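Local coordinates for protein arginine N-methyltransferase SFM1 (Saccharomyces cerevisiae, PDB 5C74), which transfers a methyl group from S-adenosyl-L-methionine to one arginine of ribosomal protein S3, acting as a protein arginine N-monomethyltransferase, at residues Leu18-Ile23 and Leu32-Leu37; Gln22-Val27 and Leu53-Thr58. All coordinates share one frame; numbering follows the deposited sequence.

Interaction 1: residues Leu18-Ile23 and Leu32-Leu37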
ATOM      1  N   LEU A  18      -0.601   2.340  -9.123  1.00 14.28           N
ATOM      2  CA  LEU A  18      -0.552   2.186 -10.568  1.00 14.71           C
ATOM      3  C   LEU A  18      -1.907   1.735 -11.112  1.00 13.32           C
ATOM      4  O   LEU A  18      -2.345   2.231 -12.160  1.00 13.05           O
ATOM      5  CB  LEU A  18       0.542   1.197 -10.980  1.00 15.99           C
ATOM      6  CG  LEU A  18       1.967   1.621 -10.602  1.00 17.87           C
ATOM      7  CD1 LEU A  18       2.963   0.558 -11.107  1.00 19.61           C
ATOM      8  CD2 LEU A  18       2.284   2.984 -11.204  1.00 16.06           C
ATOM      9  N   GLU A  19      -2.566   0.808 -10.410  1.00 12.18           N
ATOM     10  CA  GLU A  19      -3.885   0.338 -10.862  1.00 12.00           C
ATOM     11  C   GLU A  19      -4.933   1.430 -10.796  1.00 14.50           C
ATOM     12  O   GLU A  19      -5.690   1.626 -11.759  1.00 13.47           O
ATOM     13  CB  GLU A  19      -4.340  -0.875 -10.055  1.00 15.41           C
ATOM     14  CG  GLU A  19      -3.471  -2.095 -10.366  1.00 20.10           C
ATOM     15  CD  GLU A  19      -4.090  -3.428  -9.948  1.00 27.98           C
ATOM     16  OE1 GLU A  19      -5.121  -3.439  -9.224  1.00 26.64           O
ATOM     17  OE2 GLU A  19      -3.531  -4.467 -10.372  1.00 22.31           O
ATOM     18  N   TYR A  20      -4.992   2.144  -9.678  1.00 12.66           N
ATOM     19  CA  TYR A  20      -5.947   3.258  -9.573  1.00 13.97           C
ATOM     20  C   TYR A  20      -5.681   4.337 -10.622  1.00 17.29           C
ATOM     21  O   TYR A  20      -6.622   4.912 -11.173  1.00 12.86           O
ATOM     22  CB  TYR A  20      -5.910   3.885  -8.174  1.00 10.21           C
ATOM     23  CG  TYR A  20      -6.512   3.026  -7.081  1.00 14.50           C
ATOM     24  CD1 TYR A  20      -7.172   1.827  -7.367  1.00 17.53           C
ATOM     25  CD2 TYR A  20      -6.441   3.427  -5.752  1.00 12.29           C
ATOM     26  CE1 TYR A  20      -7.716   1.058  -6.346  1.00 23.83           C
ATOM     27  CE2 TYR A  20      -6.974   2.668  -4.741  1.00 11.77           C
ATOM     28  CZ  TYR A  20      -7.617   1.499  -5.031  1.00 17.64           C
ATOM     29  OH  TYR A  20      -8.137   0.781  -3.984  1.00 16.31           O
ATOM     30  N   SER A  21      -4.403   4.626 -10.887  1.00 13.24           N
ATOM     31  CA  SER A  21      -4.052   5.621 -11.890  1.00 15.25           C
ATOM     32  C   SER A  21      -4.571   5.198 -13.253  1.00 13.25           C
ATOM     33  O   SER A  21      -5.080   6.025 -14.004  1.00 14.42           O
ATOM     34  CB  SER A  21      -2.536   5.829 -11.970  1.00 16.54           C
ATOM     35  OG  SER A  21      -2.041   6.332 -10.743  1.00 16.54           O
ATOM     36  N   GLN A  22      -4.421   3.912 -13.575  1.00 12.53           N
ATOM     37  CA  GLN A  22      -4.881   3.402 -14.863  1.00 16.79           C
ATOM     38  C   GLN A  22      -6.400   3.517 -14.964  1.00 17.56           C
ATOM     39  O   GLN A  22      -6.943   3.913 -16.005  1.00 14.28           O
ATOM     40  CB  GLN A  22      -4.439   1.947 -15.056  1.00 16.94           C
ATOM     41  CG  GLN A  22      -4.845   1.348 -16.401  1.00 21.88           C
ATOM     42  CD  GLN A  22      -3.852   1.634 -17.498  1.00 28.41           C
ATOM     43  OE1 GLN A  22      -3.026   2.553 -17.397  1.00 27.59           O
ATOM     44  NE2 GLN A  22      -3.909   0.829 -18.559  1.00 35.97           N
ATOM     45  N   ILE A  23      -7.089   3.190 -13.877  1.00 16.51           N
ATOM     46  CA  ILE A  23      -8.559   3.317 -13.846  1.00 13.48           C
ATOM     47  C   ILE A  23      -9.005   4.763 -14.089  1.00 16.72           C
ATOM     48  O   ILE A  23      -9.888   5.023 -14.920  1.00 12.93           O
ATOM     49  CB  ILE A  23      -9.122   2.790 -12.503  1.00 14.74           C
ATOM     50  CG1 ILE A  23      -8.917   1.264 -12.440  1.00 13.90           C
ATOM     51  CG2 ILE A  23     -10.591   3.156 -12.331  1.00 14.83           C
ATOM     52  CD1 ILE A  23      -9.038   0.643 -11.029  1.00 11.97           C
ATOM     53  N   LEU A  32     -15.012   7.407 -10.723  1.00 19.31           N
ATOM     54  CA  LEU A  32     -14.456   6.479  -9.738  1.00 13.74           C
ATOM     55  C   LEU A  32     -14.553   7.120  -8.354  1.00 14.30           C
ATOM     56  O   LEU A  32     -14.171   8.278  -8.172  1.00 14.43           O
ATOM     57  CB  LEU A  32     -12.991   6.139 -10.040  1.00 16.30           C
ATOM     58  CG  LEU A  32     -12.256   5.336  -8.950  1.00 15.31           C
ATOM     59  CD1 LEU A  32     -12.827   3.902  -8.810  1.00 13.46           C
ATOM     60  CD2 LEU A  32     -10.756   5.291  -9.207  1.00 17.73           C
ATOM     61  N   ILE A  33     -15.049   6.373  -7.374  1.00 14.09           N
ATOM     62  CA  ILE A  33     -15.010   6.850  -5.987  1.00 13.83           C
ATOM     63  C   ILE A  33     -14.443   5.770  -5.076  1.00 12.74           C
ATOM     64  O   ILE A  33     -14.867   4.613  -5.142  1.00 11.50           O
ATOM     65  CB  ILE A  33     -16.412   7.249  -5.460  1.00 12.20           C
ATOM     66  CG1 ILE A  33     -17.126   8.188  -6.436  1.00 20.62           C
ATOM     67  CG2 ILE A  33     -16.292   7.902  -4.066  1.00 13.08           C
ATOM     68  CD1 ILE A  33     -18.033   7.470  -7.437  1.00 22.66           C
ATOM     69  N   LEU A  34     -13.476   6.136  -4.234  1.00 12.46           N
ATOM     70  CA  LEU A  34     -13.000   5.227  -3.197  1.00 13.90           C
ATOM     71  C   LEU A  34     -13.817   5.492  -1.950  1.00 12.37           C
ATOM     72  O   LEU A  34     -13.992   6.641  -1.570  1.00 14.19           O
ATOM     73  CB  LEU A  34     -11.513   5.446  -2.878  1.00 14.24           C
ATOM     74  CG  LEU A  34     -10.448   5.290  -3.958  1.00 16.81           C
ATOM     75  CD1 LEU A  34      -9.068   5.305  -3.273  1.00 12.61           C
ATOM     76  CD2 LEU A  34     -10.653   3.999  -4.754  1.00 15.59           C
ATOM     77  N   SER A  35     -14.322   4.444  -1.315  1.00 11.57           N
ATOM     78  CA  SER A  35     -15.157   4.626  -0.136  1.00 11.52           C
ATOM     79  C   SER A  35     -14.653   3.790   1.034  1.00 11.05           C
ATOM     80  O   SER A  35     -13.828   2.897   0.862  1.00 14.37           O
ATOM     81  CB  SER A  35     -16.613   4.255  -0.448  1.00 13.20           C
ATOM     82  OG  SER A  35     -16.709   2.870  -0.730  1.00 16.91           O
ATOM     83  N   SER A  36     -15.188   4.084   2.213  1.00 13.40           N
ATOM     84  CA  SER A  36     -14.838   3.409   3.461  1.00 14.33           C
ATOM     85  C   SER A  36     -13.337   3.416   3.754  1.00 13.84           C
ATOM     86  O   SER A  36     -12.830   2.476   4.367  1.00 13.98           O
ATOM     87  CB  SER A  36     -15.365   1.964   3.466  1.00 15.70           C
ATOM     88  OG  SER A  36     -16.793   1.965   3.434  1.00 17.07           O
ATOM     89  N   LEU A  37     -12.645   4.490   3.371  1.00 13.64           N
ATOM     90  CA  LEU A  37     -11.262   4.686   3.829  1.00 12.02           C
ATOM     91  C   LEU A  37     -11.221   4.725   5.351  1.00 16.74           C
ATOM     92  O   LEU A  37     -12.204   5.130   5.990  1.00 14.05           O
ATOM     93  CB  LEU A  37     -10.662   5.975   3.256  1.00 13.27           C
ATOM     94  CG  LEU A  37      -9.979   5.672   1.910  1.00 18.59           C
ATOM     95  CD1 LEU A  37     -11.017   5.532   0.787  1.00 17.17           C
ATOM     96  CD2 LEU A  37      -8.941   6.699   1.550  1.00 29.03           C
TER
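The ring of Tyr20 has Leu34 over one face. Methyl CD2 of Leu34 lies 4.2 Å from the Tyr20 ring centroid and 24° off the ring normal, which makes this a CH-pi contact. It is offset toward the rim, so it sits close to Tyr20 CE2 and CZ, at 3.9 Å from CZ. The other methyl, Leu34 CD1, meets the rim carbon Tyr20 CE2 at 3.7 Å. Both prongs of the leucine therefore bear on the side of the ring that carries CE2. Tyr20 keeps CG opposite its own carbonyl carbon (chi1 -71°), and this extends the ring from helix 14-27 toward the strand. Its hydroxyl hydrogen-bonds to His7 ND1, just past strand 2-6. Ile5 of strand 2-6 and Leu50 of helix 48-52 also touch Tyr20.

Helix 14-27 and strand 32-35 belong to a beta-alpha-beta crossover that begins with strand 2-6, in the parallel sheet of this SPOUT-clan methyltransferase. The contact packs the helix on that sheet, close to the centre of the chain. One turn further along the helix, Ile23 gives the second touch. Its branch methyl CG2, turned away from the backbone N, meets Leu32 CD2 at 3.8 Å, the two side chains crossing at about a right angle. Leu32 also rests on Ile5, and Ile23 also touches Thr140, Asp141 and Ile144 of helix 140-151.

Replacing Tyr20 by an alanine would probably leave both methyls of Leu34 without their aromatic neighbour and His7 ND1 without this hydroxyl partner. No hydrogen bond joins the two segments, and the four touching residues are all buried. Backbone bonds of Leu34 with Arg56 and Thr58 tie strand 32-35 to the chain at 56-58, while Ile33 bonds to Tyr3 and Ile5 of strand 2-6 on the other side.

Interaction 2: residues Gln22-Val27 and Leu53-Thr58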
ATOM      1  N   GLN A  22      -4.421   3.912 -13.575  1.00 12.53           N
ATOM      2  CA  GLN A  22      -4.881   3.402 -14.863  1.00 16.79           C
ATOM      3  C   GLN A  22      -6.400   3.517 -14.964  1.00 17.56           C
ATOM      4  O   GLN A  22      -6.943   3.913 -16.005  1.00 14.28           O
ATOM      5  CB  GLN A  22      -4.439   1.947 -15.056  1.00 16.94           C
ATOM      6  CG  GLN A  22      -4.845   1.348 -16.401  1.00 21.88           C
ATOM      7  CD  GLN A  22      -3.852   1.634 -17.498  1.00 28.41           C
ATOM      8  OE1 GLN A  22      -3.026   2.553 -17.397  1.00 27.59           O
ATOM      9  NE2 GLN A  22      -3.909   0.829 -18.559  1.00 35.97           N
ATOM     10  N   ILE A  23      -7.089   3.190 -13.877  1.00 16.51           N
ATOM     11  CA  ILE A  23      -8.559   3.317 -13.846  1.00 13.48           C
ATOM     12  C   ILE A  23      -9.005   4.763 -14.089  1.00 16.72           C
ATOM     13  O   ILE A  23      -9.888   5.023 -14.920  1.00 12.93           O
ATOM     14  CB  ILE A  23      -9.122   2.790 -12.503  1.00 14.74           C
ATOM     15  CG1 ILE A  23      -8.917   1.264 -12.440  1.00 13.90           C
ATOM     16  CG2 ILE A  23     -10.591   3.156 -12.331  1.00 14.83           C
ATOM     17  CD1 ILE A  23      -9.038   0.643 -11.029  1.00 11.97           C
ATOM     18  N   LEU A  24      -8.371   5.702 -13.394  1.00 13.43           N
ATOM     19  CA  LEU A  24      -8.686   7.116 -13.564  1.00 12.66           C
ATOM     20  C   LEU A  24      -8.444   7.587 -14.992  1.00 14.44           C
ATOM     21  O   LEU A  24      -9.231   8.358 -15.534  1.00 16.32           O
ATOM     22  CB  LEU A  24      -7.873   7.969 -12.577  1.00 14.61           C
ATOM     23  CG  LEU A  24      -8.286   7.828 -11.110  1.00 14.80           C
ATOM     24  CD1 LEU A  24      -7.174   8.320 -10.163  1.00 16.42           C
ATOM     25  CD2 LEU A  24      -9.577   8.611 -10.852  1.00 14.32           C
ATOM     26  N   ARG A  25      -7.362   7.125 -15.612  1.00 12.91           N
ATOM     27  CA  ARG A  25      -7.076   7.529 -16.980  1.00 16.33           C
ATOM     28  C   ARG A  25      -8.126   6.947 -17.922  1.00 17.60           C
ATOM     29  O   ARG A  25      -8.483   7.574 -18.920  1.00 18.77           O
ATOM     30  CB  ARG A  25      -5.666   7.093 -17.411  1.00 14.61           C
ATOM     31  CG  ARG A  25      -4.559   8.017 -16.860  1.00 22.71           C
ATOM     32  CD  ARG A  25      -3.177   7.662 -17.397  1.00 27.21           C
ATOM     33  NE  ARG A  25      -2.800   6.310 -17.021  1.00 34.14           N
ATOM     34  CZ  ARG A  25      -1.953   6.004 -16.041  1.00 28.60           C
ATOM     35  NH1 ARG A  25      -1.358   6.956 -15.339  1.00 29.45           N
ATOM     36  NH2 ARG A  25      -1.696   4.734 -15.779  1.00 29.45           N
ATOM     37  N   GLU A  26      -8.621   5.754 -17.599  1.00 17.45           N
ATOM     38  CA  GLU A  26      -9.606   5.109 -18.456  1.00 18.40           C
ATOM     39  C   GLU A  26     -11.015   5.689 -18.304  1.00 17.83           C
ATOM     40  O   GLU A  26     -11.631   6.086 -19.296  1.00 20.60           O
ATOM     41  CB  GLU A  26      -9.667   3.602 -18.199  1.00 17.07           C
ATOM     42  CG  GLU A  26     -10.583   2.900 -19.206  1.00 16.37           C
ATOM     43  CD  GLU A  26     -10.811   1.421 -18.904  1.00 23.71           C
ATOM     44  OE1 GLU A  26     -10.152   0.865 -18.008  1.00 24.38           O
ATOM     45  OE2 GLU A  26     -11.667   0.815 -19.567  1.00 22.64           O
ATOM     46  N   VAL A  27     -11.534   5.748 -17.083  1.00 16.24           N
ATOM     47  CA  VAL A  27     -12.953   6.108 -16.920  1.00 16.58           C
ATOM     48  C   VAL A  27     -13.161   7.551 -16.485  1.00 22.12           C
ATOM     49  O   VAL A  27     -14.269   8.097 -16.607  1.00 15.38           O
ATOM     50  CB  VAL A  27     -13.664   5.170 -15.927  1.00 16.21           C
ATOM     51  CG1 VAL A  27     -13.517   3.690 -16.381  1.00 14.77           C
ATOM     52  CG2 VAL A  27     -13.128   5.345 -14.516  1.00 17.04           C
ATOM     53  N   LEU A  53      -4.465  13.344 -10.359  1.00 16.98           N
ATOM     54  CA  LEU A  53      -5.402  12.770 -11.322  1.00 18.09           C
ATOM     55  C   LEU A  53      -6.868  13.020 -10.929  1.00 23.84           C
ATOM     56  O   LEU A  53      -7.788  12.647 -11.654  1.00 24.38           O
ATOM     57  CB  LEU A  53      -5.145  11.266 -11.482  1.00 15.75           C
ATOM     58  CG  LEU A  53      -3.929  10.908 -12.348  1.00 20.08           C
ATOM     59  CD1 LEU A  53      -3.636   9.395 -12.326  1.00 20.16           C
ATOM     60  CD2 LEU A  53      -4.151  11.377 -13.778  1.00 24.03           C
ATOM     61  N   GLY A  54      -7.083  13.647  -9.784  1.00 19.99           N
ATOM     62  CA  GLY A  54      -8.430  14.026  -9.381  1.00 21.42           C
ATOM     63  C   GLY A  54      -9.200  12.995  -8.573  1.00 20.83           C
ATOM     64  O   GLY A  54     -10.434  13.018  -8.542  1.00 19.64           O
ATOM     65  N   LEU A  55      -8.482  12.101  -7.899  1.00 18.69           N
ATOM     66  CA  LEU A  55      -9.111  11.000  -7.169  1.00 15.35           C
ATOM     67  C   LEU A  55     -10.146  11.474  -6.150  1.00 16.77           C
ATOM     68  O   LEU A  55      -9.842  12.285  -5.281  1.00 18.82           O
ATOM     69  CB  LEU A  55      -8.048  10.167  -6.443  1.00 16.42           C
ATOM     70  CG  LEU A  55      -8.637   8.999  -5.646  1.00 20.14           C
ATOM     71  CD1 LEU A  55      -9.154   7.903  -6.588  1.00 18.36           C
ATOM     72  CD2 LEU A  55      -7.617   8.454  -4.655  1.00 21.34           C
ATOM     73  N   ARG A  56     -11.360  10.950  -6.253  1.00 13.18           N
ATOM     74  CA  ARG A  56     -12.390  11.161  -5.233  1.00 14.45           C
ATOM     75  C   ARG A  56     -12.403  10.042  -4.210  1.00 13.94           C
ATOM     76  O   ARG A  56     -12.461   8.862  -4.568  1.00 15.85           O
ATOM     77  CB  ARG A  56     -13.775  11.253  -5.884  1.00 20.51           C
ATOM     78  CG  ARG A  56     -13.899  12.391  -6.855  1.00 27.54           C
ATOM     79  CD  ARG A  56     -15.231  12.347  -7.587  1.00 29.00           C
ATOM     80  NE  ARG A  56     -15.477  13.619  -8.254  1.00 28.72           N
ATOM     81  CZ  ARG A  56     -16.659  14.009  -8.724  1.00 36.18           C
ATOM     82  NH1 ARG A  56     -17.714  13.219  -8.610  1.00 30.10           N
ATOM     83  NH2 ARG A  56     -16.783  15.193  -9.311  1.00 32.88           N
ATOM     84  N   TRP A  57     -12.385  10.411  -2.930  1.00 12.04           N
ATOM     85  CA  TRP A  57     -12.358   9.418  -1.867  1.00 14.14           C
ATOM     86  C   TRP A  57     -13.174   9.895  -0.680  1.00 13.15           C
ATOM     87  O   TRP A  57     -13.349  11.097  -0.478  1.00 15.29           O
ATOM     88  CB  TRP A  57     -10.916   9.146  -1.429  1.00 15.36           C
ATOM     89  CG  TRP A  57     -10.246  10.386  -0.963  1.00 17.00           C
ATOM     90  CD1 TRP A  57      -9.648  11.337  -1.733  1.00 20.79           C
ATOM     91  CD2 TRP A  57     -10.139  10.838   0.392  1.00 19.86           C
ATOM     92  NE1 TRP A  57      -9.171  12.358  -0.944  1.00 19.27           N
ATOM     93  CE2 TRP A  57      -9.455  12.071   0.367  1.00 18.05           C
ATOM     94  CE3 TRP A  57     -10.559  10.322   1.621  1.00 16.82           C
ATOM     95  CZ2 TRP A  57      -9.163  12.791   1.528  1.00 23.05           C
ATOM     96  CZ3 TRP A  57     -10.273  11.051   2.782  1.00 19.14           C
ATOM     97  CH2 TRP A  57      -9.584  12.268   2.719  1.00 23.10           C
ATOM     98  N   THR A  58     -13.646   8.958   0.134  1.00 11.84           N
ATOM     99  CA  THR A  58     -14.324   9.335   1.370  1.00 13.99           C
ATOM    100  C   THR A  58     -14.159   8.247   2.411  1.00 15.18           C
ATOM    101  O   THR A  58     -13.965   7.076   2.068  1.00 12.59           O
ATOM    102  CB  THR A  58     -15.816   9.609   1.132  1.00 15.63           C
ATOM    103  OG1 THR A  58     -16.453   9.902   2.375  1.00 16.75           O
ATOM    104  CG2 THR A  58     -16.489   8.397   0.499  1.00 14.31           C
TER
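Leu24 runs from helix 14-27 toward Leu53 and Leu55, and its atoms meet them in turn. At the base, Leu24 CB is 4.4 Å from Leu53 CB, a loose approach. The branch carbon CG follows, held opposite the carbonyl carbon of Leu24 (chi1 -70°). Beyond it, CD1 makes the main contact, 3.8 Å from Leu53 CB. The same methyl reaches Leu55 CD1 at 4.1 Å, so it touches both leucines. The second methyl, Leu24 CD2, makes no close contact with either. Leu24 and Leu53 approach at a slant, whereas Leu24 and Leu55 cross at about a right angle. Leu32 and Leu50 also touch Leu24, and Leu55 packs on these two as well.

Leu53 and Leu55 stand on the two sides of a turn. Helix 48-52 stops here in a Schellman motif, with Gly54 at positive phi (90°). A side chain at Gly54 would be jammed against the carbonyl O of Leu53. The turn leads into short strand 56-57, outermost in the parallel sheet within this chain, so helix 14-27 meets the end of helix 48-52 and the link to that strand.

Arg25 flanks Leu53 on the outer side. Its NH1 lies 4.5 Å from Leu53 CD1, a distant and oblique approach. Arg25 NH2 donates a straight hydrogen bond of 3.0 Å to Gln22 OE1, one turn back on the helix. The acceptor lies in the guanidinium plane and the donor in the carbonyl plane of the amide, which should limit rotation of both groups. Glu194 adds a weak hydrogen bond from its N to Gln22 OE1 and a long, weak ion pair to Arg25. The contact rests on leucine against leucine, so it should depend on shape and burial rather than on bond direction; the bond of Arg25 to Gln22 stays within the helix.

Overall arrangement
Interaction 1 is wholly buried; interaction 2 is only partly so and has an exposed arginine at its rim. Both start from helix 14-27 and share Gln22 and Ile23, though Ile23 makes cross-segment contact only in interaction 1. They reach the same parallel sheet: 32-35 lies inside it, while 56-57 is an outermost strand within this chain. The two strands are neighbours in the sheet, and Leu34 packs on Leu55 between the contacts. Neither interaction has a hydrogen bond across its segments. The inner one adds an aromatic face to its aliphatic packing; the outer one combines leucines with a charged, solvent-facing margin.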